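Local coordinates for protein iron aquisition yersiniabactin synthesis enzyme, YbtT (Escherichia coli, PDB 6BA9) that probably hydrolyses thioesters as a low-specificity type II thioesterase, maintaining production of the metallophore yersiniabactin, at residues E98-L103 against P184-P189; G218-D223 against F237-R242. The protein carries 1 engineered substitution. One frame throughout, in Å; residues are numbered along the deposited sequence.

Contact 1 of 2, residues E98-L103 against P184-P189; sequences ETCRLL and PPLRTP
The side chain of Leu186 meets Arg101 at about a right angle, its forked end pressed against the helix backbone rather than against the guanidinium. CD2 is the closer branch: it lies 3.7 Å from Arg101 CA and 3.9 Å from Arg101 CB, with Arg101 CG just beyond. Leu186 CD1 sits over the junction of the two residues, 3.9 Å from Arg101 N and 4.1 Å from Cys100 CB, and the fork thus spans two successive helix residues. Phe97 and Glu104 touch the same leucine from the turns before and after. Cys100 swings its sulfur away from its own backbone N (chi1 -166°) and over to Thr188, where SG is 3.4 Å from OG1 and 3.6 Å from CB, with Thr188 CG2 at a similar range. The hydroxyl is already hydrogen-bonded to Glu104 OE1, and Glu104 OE2 takes the backbone N-H of Arg187, so one carboxylate holds two successive residues of the loop. In the alpha/beta-hydrolase fold, helix 91-105 is the one that follows the nucleophile elbow, whose serine is an engineered alanine here; residues 184-189 lead into strand 190-195 of the central sheet. Arg101 runs extended from CG to NE, carrying its charge past Leu186 and back along the helix to Glu98. There NH1 and Glu98 OE1 form a salt bridge of 2.6 Å, although the N-H points poorly at the oxygen (116°). Glu98 OE2 lies in the guanidinium plane at its edge and accepts hydrogen bonds from the hydroxyls of Tyr175 and Tyr177.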
ATOM      1  N   GLU A  98      -4.941   8.205   1.467  1.00 11.53           N
ATOM      2  CA  GLU A  98      -6.192   8.845   1.058  1.00 12.87           C
ATOM      3  C   GLU A  98      -7.403   8.197   1.725  1.00 14.06           C
ATOM      4  O   GLU A  98      -8.381   8.886   2.045  1.00 12.85           O
ATOM      5  CB  GLU A  98      -6.304   8.859  -0.474  1.00 11.99           C
ATOM      6  CG  GLU A  98      -5.295   9.758  -1.190  1.00 12.46           C
ATOM      7  CD  GLU A  98      -5.549  11.233  -0.995  1.00 16.40           C
ATOM      8  OE1 GLU A  98      -6.672  11.611  -0.579  1.00 16.96           O
ATOM      9  OE2 GLU A  98      -4.603  12.010  -1.244  1.00 15.38           O
ATOM     10  N   THR A  99      -7.345   6.892   1.976  1.00 11.70           N
ATOM     11  CA  THR A  99      -8.396   6.220   2.734  1.00 11.46           C
ATOM     12  C   THR A  99      -8.444   6.736   4.161  1.00 12.09           C
ATOM     13  O   THR A  99      -9.527   7.023   4.698  1.00 13.01           O
ATOM     14  CB  THR A  99      -8.154   4.708   2.714  1.00 12.59           C
ATOM     15  OG1 THR A  99      -8.165   4.230   1.362  1.00 12.43           O
ATOM     16  CG2 THR A  99      -9.240   3.958   3.483  1.00 12.53           C
ATOM     17  N   CYS A 100      -7.277   6.874   4.780  1.00 12.16           N
ATOM     18  CA  CYS A 100      -7.201   7.378   6.139  1.00 13.24           C
ATOM     19  C   CYS A 100      -7.739   8.793   6.213  1.00 12.82           C
ATOM     20  O   CYS A 100      -8.439   9.142   7.175  1.00 13.94           O
ATOM     21  CB  CYS A 100      -5.749   7.313   6.623  1.00 13.66           C
ATOM     22  SG  CYS A 100      -5.554   7.517   8.420  1.00 15.82           S
ATOM     23  N   ARG A 101      -7.458   9.604   5.197  1.00 12.63           N
ATOM     24  CA  ARG A 101      -7.985  10.969   5.128  1.00 14.67           C
ATOM     25  C   ARG A 101      -9.506  10.957   5.197  1.00 15.34           C
ATOM     26  O   ARG A 101     -10.112  11.685   5.993  1.00 17.41           O
ATOM     27  CB  ARG A 101      -7.489  11.636   3.851  1.00 18.52           C
ATOM     28  CG  ARG A 101      -7.942  13.063   3.589  1.00 27.65           C
ATOM     29  CD  ARG A 101      -6.962  13.805   2.624  1.00 34.74           C
ATOM     30  NE  ARG A 101      -7.674  14.829   1.868  1.00 42.00           N
ATOM     31  CZ  ARG A 101      -7.661  14.972   0.542  1.00 42.69           C
ATOM     32  NH1 ARG A 101      -6.940  14.172  -0.232  1.00 41.55           N
ATOM     33  NH2 ARG A 101      -8.374  15.949  -0.016  1.00 45.62           N
ATOM     34  N   LEU A 102     -10.144  10.105   4.391  1.00 14.13           N
ATOM     35  CA  LEU A 102     -11.605  10.050   4.387  1.00 14.46           C
ATOM     36  C   LEU A 102     -12.148   9.566   5.727  1.00 16.49           C
ATOM     37  O   LEU A 102     -13.120  10.126   6.246  1.00 15.52           O
ATOM     38  CB  LEU A 102     -12.090   9.136   3.258  1.00 14.19           C
ATOM     39  CG  LEU A 102     -11.786   9.627   1.838  1.00 14.42           C
ATOM     40  CD1 LEU A 102     -12.118   8.588   0.812  1.00 18.23           C
ATOM     41  CD2 LEU A 102     -12.538  10.936   1.511  1.00 23.37           C
ATOM     42  N   LEU A 103     -11.554   8.528   6.312  1.00 14.11           N
ATOM     43  CA  LEU A 103     -12.062   7.980   7.564  1.00 15.13           C
ATOM     44  C   LEU A 103     -11.893   8.963   8.712  1.00 18.94           C
ATOM     45  O   LEU A 103     -12.791   9.109   9.559  1.00 18.29           O
ATOM     46  CB  LEU A 103     -11.376   6.662   7.891  1.00 17.82           C
ATOM     47  CG  LEU A 103     -11.713   5.549   6.915  1.00 15.43           C
ATOM     48  CD1 LEU A 103     -10.929   4.328   7.324  1.00 18.36           C
ATOM     49  CD2 LEU A 103     -13.199   5.239   6.873  1.00 16.95           C
ATOM     50  N   PRO A 184      -5.511  19.842   4.969  1.00 26.19           N
ATOM     51  CA  PRO A 184      -4.963  19.762   6.317  1.00 23.04           C
ATOM     52  C   PRO A 184      -4.128  18.517   6.495  1.00 20.73           C
ATOM     53  O   PRO A 184      -4.377  17.478   5.852  1.00 20.35           O
ATOM     54  CB  PRO A 184      -6.219  19.713   7.205  1.00 24.75           C
ATOM     55  CG  PRO A 184      -7.283  20.348   6.375  1.00 31.93           C
ATOM     56  CD  PRO A 184      -6.982  19.927   4.981  1.00 31.36           C
ATOM     57  N   PRO A 185      -3.134  18.545   7.374  1.00 18.65           N
ATOM     58  CA  PRO A 185      -2.379  17.337   7.678  1.00 17.61           C
ATOM     59  C   PRO A 185      -3.265  16.335   8.393  1.00 17.69           C
ATOM     60  O   PRO A 185      -4.258  16.683   9.040  1.00 18.16           O
ATOM     61  CB  PRO A 185      -1.261  17.838   8.596  1.00 20.21           C
ATOM     62  CG  PRO A 185      -1.852  19.028   9.262  1.00 19.69           C
ATOM     63  CD  PRO A 185      -2.738  19.678   8.240  1.00 24.14           C
ATOM     64  N   LEU A 186      -2.909  15.074   8.260  1.00 15.62           N
ATOM     65  CA  LEU A 186      -3.641  14.023   8.939  1.00 14.23           C
ATOM     66  C   LEU A 186      -3.166  13.911  10.369  1.00 15.95           C
ATOM     67  O   LEU A 186      -1.971  14.051  10.650  1.00 16.05           O
ATOM     68  CB  LEU A 186      -3.412  12.692   8.226  1.00 17.34           C
ATOM     69  CG  LEU A 186      -4.038  12.546   6.844  1.00 22.29           C
ATOM     70  CD1 LEU A 186      -4.048  11.066   6.448  1.00 23.47           C
ATOM     71  CD2 LEU A 186      -5.453  13.098   6.810  1.00 23.86           C
ATOM     72  N   ARG A 187      -4.106  13.686  11.282  1.00 14.07           N
ATOM     73  CA  ARG A 187      -3.803  13.553  12.697  1.00 15.89           C
ATOM     74  C   ARG A 187      -3.704  12.114  13.167  1.00 15.09           C
ATOM     75  O   ARG A 187      -3.231  11.876  14.285  1.00 16.66           O
ATOM     76  CB  ARG A 187      -4.830  14.312  13.526  1.00 18.79           C
ATOM     77  CG  ARG A 187      -4.619  15.816  13.449  1.00 21.78           C
ATOM     78  CD  ARG A 187      -5.484  16.458  12.390  1.00 27.99           C
ATOM     79  NE  ARG A 187      -5.143  17.872  12.180  1.00 29.24           N
ATOM     80  CZ  ARG A 187      -5.959  18.757  11.612  1.00 35.05           C
ATOM     81  NH1 ARG A 187      -7.175  18.390  11.221  1.00 36.88           N
ATOM     82  NH2 ARG A 187      -5.565  20.014  11.448  1.00 39.19           N
ATOM     83  N   THR A 188      -4.110  11.151  12.354  1.00 14.55           N
ATOM     84  CA  THR A 188      -3.947   9.758  12.739  1.00 16.45           C
ATOM     85  C   THR A 188      -2.463   9.467  12.979  1.00 14.70           C
ATOM     86  O   THR A 188      -1.624   9.810  12.135  1.00 15.00           O
ATOM     87  CB  THR A 188      -4.465   8.863  11.607  1.00 15.33           C
ATOM     88  OG1 THR A 188      -5.889   9.022  11.450  1.00 16.70           O
ATOM     89  CG2 THR A 188      -4.168   7.383  11.875  1.00 15.26           C
ATOM     90  N   PRO A 189      -2.102   8.796  14.071  1.00 13.63           N
ATOM     91  CA  PRO A 189      -0.688   8.471  14.297  1.00 14.68           C
ATOM     92  C   PRO A 189      -0.150   7.607  13.169  1.00 13.06           C
ATOM     93  O   PRO A 189      -0.801   6.651  12.732  1.00 13.65           O
ATOM     94  CB  PRO A 189      -0.713   7.703  15.617  1.00 16.54           C
ATOM     95  CG  PRO A 189      -1.916   8.228  16.310  1.00 22.98           C
ATOM     96  CD  PRO A 189      -2.936   8.413  15.219  1.00 17.34           C
TER

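Contact 2 of 2, residues G218-D223 against F237-R242; sequences GPVVID and FTQIVR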
ATOM      1  N   GLY A 218       9.473   8.109  12.225  1.00 15.66           N
ATOM      2  CA  GLY A 218      10.250   7.550  11.139  1.00 13.66           C
ATOM      3  C   GLY A 218      10.828   8.595  10.207  1.00 15.96           C
ATOM      4  O   GLY A 218      10.759   9.801  10.482  1.00 18.60           O
ATOM      5  N   PRO A 219      11.410   8.169   9.072  1.00 16.17           N
ATOM      6  CA  PRO A 219      11.434   6.775   8.599  1.00 16.22           C
ATOM      7  C   PRO A 219      12.214   5.821   9.488  1.00 18.41           C
ATOM      8  O   PRO A 219      13.271   6.167  10.044  1.00 19.79           O
ATOM      9  CB  PRO A 219      12.103   6.877   7.216  1.00 16.10           C
ATOM     10  CG  PRO A 219      11.904   8.329   6.790  1.00 17.05           C
ATOM     11  CD  PRO A 219      11.951   9.101   8.071  1.00 17.06           C
ATOM     12  N   VAL A 220      11.644   4.638   9.665  1.00 14.99           N
ATOM     13  CA  VAL A 220      12.320   3.499  10.261  1.00 14.63           C
ATOM     14  C   VAL A 220      12.781   2.616   9.113  1.00 14.04           C
ATOM     15  O   VAL A 220      11.990   2.277   8.220  1.00 14.68           O
ATOM     16  CB  VAL A 220      11.389   2.747  11.229  1.00 16.00           C
ATOM     17  CG1 VAL A 220      12.031   1.440  11.713  1.00 20.55           C
ATOM     18  CG2 VAL A 220      10.983   3.655  12.420  1.00 16.86           C
ATOM     19  N   VAL A 221      14.070   2.284   9.104  1.00 15.39           N
ATOM     20  CA  VAL A 221      14.700   1.575   7.994  1.00 16.77           C
ATOM     21  C   VAL A 221      14.615   0.077   8.251  1.00 18.34           C
ATOM     22  O   VAL A 221      15.087  -0.424   9.279  1.00 20.90           O
ATOM     23  CB  VAL A 221      16.164   2.016   7.824  1.00 17.63           C
ATOM     24  CG1 VAL A 221      16.821   1.255   6.662  1.00 21.30           C
ATOM     25  CG2 VAL A 221      16.265   3.492   7.582  1.00 18.35           C
ATOM     26  N   ILE A 222      14.029  -0.640   7.309  1.00 16.26           N
ATOM     27  CA  ILE A 222      14.043  -2.096   7.280  1.00 16.64           C
ATOM     28  C   ILE A 222      15.134  -2.527   6.301  1.00 18.08           C
ATOM     29  O   ILE A 222      15.232  -1.997   5.187  1.00 17.36           O
ATOM     30  CB  ILE A 222      12.656  -2.631   6.885  1.00 16.39           C
ATOM     31  CG1 ILE A 222      11.654  -2.272   8.004  1.00 20.53           C
ATOM     32  CG2 ILE A 222      12.718  -4.135   6.610  1.00 17.73           C
ATOM     33  CD1 ILE A 222      10.254  -2.695   7.748  1.00 25.71           C
ATOM     34  N   ASP A 223      15.997  -3.447   6.727  1.00 19.61           N
ATOM     35  CA  ASP A 223      17.058  -3.918   5.844  1.00 17.87           C
ATOM     36  C   ASP A 223      16.456  -4.797   4.749  1.00 17.23           C
ATOM     37  O   ASP A 223      15.873  -5.847   5.038  1.00 23.09           O
ATOM     38  CB  ASP A 223      18.113  -4.677   6.655  1.00 23.49           C
ATOM     39  CG  ASP A 223      18.936  -3.757   7.556  1.00 30.70           C
ATOM     40  OD1 ASP A 223      18.958  -2.520   7.325  1.00 29.64           O
ATOM     41  OD2 ASP A 223      19.584  -4.272   8.494  1.00 42.20           O
ATOM     42  N   PHE A 237       6.450  -6.557  10.167  1.00 15.68           N
ATOM     43  CA  PHE A 237       5.429  -6.643  11.207  1.00 14.57           C
ATOM     44  C   PHE A 237       5.954  -6.249  12.576  1.00 15.99           C
ATOM     45  O   PHE A 237       5.211  -5.647  13.353  1.00 15.99           O
ATOM     46  CB  PHE A 237       4.739  -8.006  11.206  1.00 15.44           C
ATOM     47  CG  PHE A 237       3.851  -8.196  10.003  1.00 15.29           C
ATOM     48  CD1 PHE A 237       2.639  -7.523   9.916  1.00 16.32           C
ATOM     49  CD2 PHE A 237       4.240  -8.995   8.954  1.00 16.50           C
ATOM     50  CE1 PHE A 237       1.827  -7.671   8.806  1.00 15.63           C
ATOM     51  CE2 PHE A 237       3.441  -9.148   7.854  1.00 16.04           C
ATOM     52  CZ  PHE A 237       2.228  -8.478   7.777  1.00 15.74           C
ATOM     53  N   THR A 238       7.215  -6.555  12.885  1.00 16.19           N
ATOM     54  CA  THR A 238       7.792  -6.113  14.150  1.00 18.31           C
ATOM     55  C   THR A 238       7.685  -4.604  14.303  1.00 17.78           C
ATOM     56  O   THR A 238       7.276  -4.102  15.359  1.00 17.79           O
ATOM     57  CB  THR A 238       9.251  -6.543  14.243  1.00 18.82           C
ATOM     58  OG1 THR A 238       9.314  -7.962  14.268  1.00 23.76           O
ATOM     59  CG2 THR A 238       9.877  -5.984  15.511  1.00 22.29           C
ATOM     60  N   GLN A 239       8.038  -3.856  13.253  1.00 17.25           N
ATOM     61  CA  GLN A 239       8.019  -2.405  13.391  1.00 17.19           C
ATOM     62  C   GLN A 239       6.599  -1.881  13.505  1.00 16.94           C
ATOM     63  O   GLN A 239       6.345  -0.924  14.237  1.00 17.50           O
ATOM     64  CB  GLN A 239       8.771  -1.746  12.237  1.00 18.98           C
ATOM     65  CG  GLN A 239      10.248  -2.082  12.224  1.00 20.07           C
ATOM     66  CD  GLN A 239      10.939  -1.741  13.535  1.00 23.35           C
ATOM     67  OE1 GLN A 239      10.615  -0.752  14.176  1.00 23.22           O
ATOM     68  NE2 GLN A 239      11.875  -2.590  13.949  1.00 32.78           N
ATOM     69  N   ILE A 240       5.648  -2.488  12.796  1.00 15.76           N
ATOM     70  CA  ILE A 240       4.258  -2.068  12.952  1.00 15.70           C
ATOM     71  C   ILE A 240       3.794  -2.283  14.388  1.00 16.45           C
ATOM     72  O   ILE A 240       3.267  -1.375  15.034  1.00 18.60           O
ATOM     73  CB  ILE A 240       3.362  -2.800  11.934  1.00 15.51           C
ATOM     74  CG1 ILE A 240       3.746  -2.360  10.523  1.00 16.65           C
ATOM     75  CG2 ILE A 240       1.912  -2.542  12.216  1.00 17.60           C
ATOM     76  CD1 ILE A 240       3.057  -3.129   9.421  1.00 17.44           C
ATOM     77  N   VAL A 241       3.971  -3.494  14.916  1.00 15.93           N
ATOM     78  CA  VAL A 241       3.442  -3.766  16.252  1.00 19.28           C
ATOM     79  C   VAL A 241       4.092  -2.864  17.294  1.00 17.82           C
ATOM     80  O   VAL A 241       3.404  -2.303  18.159  1.00 21.22           O
ATOM     81  CB  VAL A 241       3.591  -5.258  16.604  1.00 19.44           C
ATOM     82  CG1 VAL A 241       3.104  -5.504  18.042  1.00 23.70           C
ATOM     83  CG2 VAL A 241       2.824  -6.117  15.638  1.00 22.29           C
ATOM     84  N   ARG A 242       5.420  -2.704  17.221  1.00 17.86           N
ATOM     85  CA  ARG A 242       6.170  -1.907  18.199  1.00 20.61           C
ATOM     86  C   ARG A 242       5.652  -0.481  18.280  1.00 21.87           C
ATOM     87  O   ARG A 242       5.688   0.143  19.351  1.00 23.71           O
ATOM     88  CB  ARG A 242       7.652  -1.827  17.804  1.00 21.63           C
ATOM     89  CG  ARG A 242       8.464  -3.054  18.068  1.00 29.86           C
ATOM     90  CD  ARG A 242       9.938  -2.786  17.714  1.00 30.43           C
ATOM     91  NE  ARG A 242      10.511  -1.726  18.551  1.00 42.54           N
ATOM     92  CZ  ARG A 242      11.060  -0.589  18.113  1.00 41.80           C
ATOM     93  NH1 ARG A 242      11.163  -0.320  16.818  1.00 40.77           N
ATOM     94  NH2 ARG A 242      11.534   0.287  18.990  1.00 45.54           N
TER
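Gln239 reaches from helix 233-243 toward Val220 and Ile222, two residues on one side of the edge strand. Its CB points to the strand but touches neither residue closely, and the next atoms make the contact. CG, set opposite the residue's own carbonyl carbon (chi1 -64°), comes between the two strand residues: Val220 CG1 lies 4.0 Å from it, and Ile222 CG1 is at a looser 4.5 Å. A bend at chi2 (-55°) then folds the amide back beside Val220. CD is 3.8 Å from Val220 CG1, and that methyl stands above the amide plane, displaced toward the oxygen end. The carbonyl oxygen OE1 approaches the same methyl to 3.6 Å, a van der Waals contact. This is sheet-to-helix packing of an alpha/beta-hydrolase fold: strand 216-222 closes one edge of the mixed sheet, and helix 233-243, one of the last elements of the chain, packs against it, the segments running roughly antiparallel. Backbone bonds to Leu192 and Cys194 tie Val220 to the neighbouring parallel strand, while its side chain also meets Leu191, Leu193 and His243. At the far end of the glutamine, OE1 meets Arg242 of the next helical turn. Arg242 NH1 is 2.7 Å from Gln239 OE1 and close to the amide plane, slightly to the side opposite the valine methyl. The bond is weak, its N-H bent to 129° at the hydrogen. With the methyl above the oxygen end and the guanidinium at the oxygen, the amide is restrained at two points, whereas Ile222 meets only the aliphatic part of the glutamine and packs onward against Ser235.

Overall arrangement
From the N terminus, the chain forms most of its central sheet before helix 91-105 follows strand 84-89. It then passes through strand 112-116 and helices 134-144 and 155-174, and contact 1 closes this 80-residue excursion by setting the loop before strand 190-195 against helix 91-105. Strand 190-195 next pairs with strand 216-222, where contact 2 opens; a short, mainly helical connection returns as helix 233-243 onto that edge strand. The two closures run in series, neither nested nor crossed. The centres of contact 1 and contact 2 are about 20 Å apart and the nearest atoms of contact 1 and contact 2 about 9 Å, so they do not touch; strand 190-195 connects them through the sheet.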